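Local coordinates for protein alanine dehydrogenase (Archaeoglobus fulgidus, PDB 1OMO) that catalyses the NAD-dependent oxidative deamination of L-alanine to pyruvate and the reverse reductive amination, working as a homodimer, at residues 120-125 with 277-282. Numbering follows the deposited sequence.
Sequences LARKNS and DGRESD
L120 ends helix 102-120 and meets the 277-282 loop with both side chain and backbone. Its CD1 packs 3.8 Å from CA of G278. Its carbonyl O lies alongside the aliphatic part of R279, 3.0 Å from CD. The same O accepts a nearly straight hydrogen bond from R279 NH2 (3.2 Å, 169° at the hydrogen), close to the guanidinium plane. R279 can curl round this carbonyl because CG stands anti to the backbone N (chi1 175°) and the chain bends at chi3. T286 OG1 adds a weak bond to L120 O. A121, the first residue off the helix, points its methyl away from the 277-282 loop.

R122 lays its CG over one face of the R279 guanidinium, 3.6 Å from NE. Its CD reaches D282 O at 3.9 Å. The two guanidinium planes stand 77° apart. R122 NH1 binds N124 OD1 within the type I turn 122-125, NE binds G210 O, and NH2 forms a salt bridge with D189. A water bonds to D282 OD1 and, weakly, to N124 OD1.

The contact joins two loops of the Rossmann-type NAD domain, those leading into the parallel strands 127-131 and 285-289. R279 also gives NH1 weakly to the carbonyl of D282. Without the long side chain, as with an alanine here, the L120 carbonyl would probably lose its straight NH2 bond and CG of R122 the flat group it packs on. The contact thus pairs two arginines without a direct charge bridge between the loops: backbone carbonyls hold R279, while D189 probably offsets the charge of R122.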
ATOM      1  N   LEU A 120     -10.200  24.947 -17.018  1.00 23.31           N
ATOM      2  CA  LEU A 120      -9.326  26.072 -16.790  1.00 22.57           C
ATOM      3  C   LEU A 120      -8.850  26.899 -17.980  1.00 21.58           C
ATOM      4  O   LEU A 120      -8.552  28.071 -17.816  1.00 21.71           O
ATOM      5  CB  LEU A 120      -8.118  25.566 -16.006  1.00 21.05           C
ATOM      6  CG  LEU A 120      -8.056  25.585 -14.487  1.00 21.25           C
ATOM      7  CD1 LEU A 120      -9.373  25.863 -13.852  1.00 17.80           C
ATOM      8  CD2 LEU A 120      -7.464  24.250 -14.048  1.00 21.76           C
ATOM      9  N   ALA A 121      -8.776  26.300 -19.162  1.00 21.63           N
ATOM     10  CA  ALA A 121      -8.285  27.004 -20.346  1.00 20.71           C
ATOM     11  C   ALA A 121      -9.349  27.844 -21.034  1.00 21.84           C
ATOM     12  O   ALA A 121     -10.535  27.534 -20.945  1.00 22.13           O
ATOM     13  CB  ALA A 121      -7.711  26.008 -21.341  1.00 20.31           C
ATOM     14  N   ARG A 122      -8.919  28.898 -21.727  1.00 22.26           N
ATOM     15  CA  ARG A 122      -9.854  29.772 -22.443  1.00 23.65           C
ATOM     16  C   ARG A 122     -10.684  28.943 -23.392  1.00 24.02           C
ATOM     17  O   ARG A 122     -10.150  28.119 -24.143  1.00 24.05           O
ATOM     18  CB  ARG A 122      -9.104  30.813 -23.240  1.00 22.98           C
ATOM     19  CG  ARG A 122      -8.445  31.859 -22.414  1.00 24.62           C
ATOM     20  CD  ARG A 122      -7.830  32.884 -23.324  1.00 28.51           C
ATOM     21  NE  ARG A 122      -6.458  32.558 -23.705  1.00 27.45           N
ATOM     22  CZ  ARG A 122      -6.081  32.281 -24.936  1.00 26.68           C
ATOM     23  NH1 ARG A 122      -6.985  32.274 -25.908  1.00 27.22           N
ATOM     24  NH2 ARG A 122      -4.805  32.053 -25.198  1.00 23.91           N
ATOM     25  N   LYS A 123     -11.989  29.151 -23.362  1.00 25.25           N
ATOM     26  CA  LYS A 123     -12.871  28.390 -24.223  1.00 27.71           C
ATOM     27  C   LYS A 123     -12.496  28.463 -25.708  1.00 26.84           C
ATOM     28  O   LYS A 123     -12.864  27.575 -26.483  1.00 27.42           O
ATOM     29  CB  LYS A 123     -14.317  28.826 -23.969  1.00 31.09           C
ATOM     30  CG  LYS A 123     -14.787  28.405 -22.577  1.00 33.61           C
ATOM     31  CD  LYS A 123     -15.626  29.477 -21.902  1.00 37.04           C
ATOM     32  CE  LYS A 123     -17.071  29.483 -22.401  1.00 40.36           C
ATOM     33  NZ  LYS A 123     -18.025  28.731 -21.508  1.00 39.08           N
ATOM     34  N   ASN A 124     -11.712  29.473 -26.093  1.00 26.51           N
ATOM     35  CA  ASN A 124     -11.292  29.639 -27.498  1.00 27.12           C
ATOM     36  C   ASN A 124      -9.880  29.094 -27.850  1.00 26.51           C
ATOM     37  O   ASN A 124      -9.361  29.359 -28.938  1.00 27.31           O
ATOM     38  CB  ASN A 124     -11.387  31.130 -27.907  1.00 24.59           C
ATOM     39  CG  ASN A 124     -10.378  32.021 -27.165  1.00 26.15           C
ATOM     40  OD1 ASN A 124      -9.723  31.595 -26.227  1.00 23.37           O
ATOM     41  ND2 ASN A 124     -10.277  33.267 -27.585  1.00 25.36           N
ATOM     42  N   SER A 125      -9.271  28.323 -26.948  1.00 26.02           N
ATOM     43  CA  SER A 125      -7.925  27.767 -27.184  1.00 22.57           C
ATOM     44  C   SER A 125      -7.873  26.983 -28.481  1.00 21.86           C
ATOM     45  O   SER A 125      -8.774  26.191 -28.777  1.00 19.81           O
ATOM     46  CB  SER A 125      -7.491  26.840 -26.023  1.00 21.66           C
ATOM     47  OG  SER A 125      -7.280  27.574 -24.830  1.00 19.89           O
ATOM     48  N   ASP A 277     -13.696  29.043  -7.799  1.00 27.74           N
ATOM     49  CA  ASP A 277     -13.792  29.445  -9.188  1.00 30.12           C
ATOM     50  C   ASP A 277     -12.598  28.890  -9.974  1.00 29.82           C
ATOM     51  O   ASP A 277     -11.545  28.566  -9.409  1.00 26.48           O
ATOM     52  CB  ASP A 277     -13.819  30.965  -9.244  1.00 35.08           C
ATOM     53  CG  ASP A 277     -12.817  31.569  -8.306  1.00 41.87           C
ATOM     54  OD1 ASP A 277     -11.789  32.104  -8.790  1.00 45.00           O
ATOM     55  OD2 ASP A 277     -13.039  31.476  -7.067  1.00 47.16           O
ATOM     56  N   GLY A 278     -12.783  28.731 -11.277  1.00 28.88           N
ATOM     57  CA  GLY A 278     -11.694  28.263 -12.098  1.00 30.43           C
ATOM     58  C   GLY A 278     -11.120  29.523 -12.722  1.00 30.60           C
ATOM     59  O   GLY A 278     -10.811  30.499 -12.044  1.00 30.21           O
ATOM     60  N   ARG A 279     -10.974  29.510 -14.027  1.00 31.99           N
ATOM     61  CA  ARG A 279     -10.457  30.670 -14.726  1.00 33.63           C
ATOM     62  C   ARG A 279     -11.491  31.792 -14.558  1.00 35.10           C
ATOM     63  O   ARG A 279     -12.693  31.543 -14.705  1.00 33.69           O
ATOM     64  CB  ARG A 279     -10.294  30.314 -16.197  1.00 34.92           C
ATOM     65  CG  ARG A 279      -9.883  31.449 -17.097  1.00 35.58           C
ATOM     66  CD  ARG A 279      -9.323  30.914 -18.410  1.00 37.49           C
ATOM     67  NE  ARG A 279      -8.296  31.837 -18.855  1.00 43.28           N
ATOM     68  CZ  ARG A 279      -6.989  31.634 -18.764  1.00 42.83           C
ATOM     69  NH1 ARG A 279      -6.171  32.581 -19.183  1.00 45.43           N
ATOM     70  NH2 ARG A 279      -6.492  30.489 -18.311  1.00 43.66           N
ATOM     71  N   GLU A 280     -11.043  33.002 -14.222  1.00 34.95           N
ATOM     72  CA  GLU A 280     -11.976  34.116 -14.081  1.00 38.44           C
ATOM     73  C   GLU A 280     -11.765  35.257 -15.085  1.00 37.11           C
ATOM     74  O   GLU A 280     -12.651  36.072 -15.279  1.00 39.11           O
ATOM     75  CB  GLU A 280     -11.947  34.677 -12.654  1.00 42.79           C
ATOM     76  CG  GLU A 280     -13.126  35.646 -12.339  1.00 48.64           C
ATOM     77  CD  GLU A 280     -14.509  34.956 -12.230  1.00 51.39           C
ATOM     78  OE1 GLU A 280     -15.486  35.534 -12.773  1.00 53.22           O
ATOM     79  OE2 GLU A 280     -14.625  33.867 -11.594  1.00 50.74           O
ATOM     80  N   SER A 281     -10.601  35.330 -15.720  1.00 35.43           N
ATOM     81  CA  SER A 281     -10.350  36.378 -16.711  1.00 33.73           C
ATOM     82  C   SER A 281      -9.620  35.781 -17.886  1.00 32.22           C
ATOM     83  O   SER A 281      -9.111  34.681 -17.800  1.00 32.18           O
ATOM     84  CB  SER A 281      -9.499  37.518 -16.147  1.00 32.26           C
ATOM     85  OG  SER A 281      -8.118  37.223 -16.264  1.00 35.83           O
ATOM     86  N   ASP A 282      -9.553  36.524 -18.980  1.00 30.99           N
ATOM     87  CA  ASP A 282      -8.876  36.046 -20.155  1.00 29.53           C
ATOM     88  C   ASP A 282      -7.383  36.260 -20.087  1.00 26.69           C
ATOM     89  O   ASP A 282      -6.627  35.563 -20.734  1.00 24.90           O
ATOM     90  CB  ASP A 282      -9.418  36.760 -21.384  1.00 34.13           C
ATOM     91  CG  ASP A 282     -10.802  36.308 -21.739  1.00 37.37           C
ATOM     92  OD1 ASP A 282     -11.049  35.094 -21.587  1.00 38.77           O
ATOM     93  OD2 ASP A 282     -11.629  37.147 -22.181  1.00 39.18           O
TER
HETATM   94  O   HOH W   1     -11.549  33.218 -23.775  1.00 44.20           O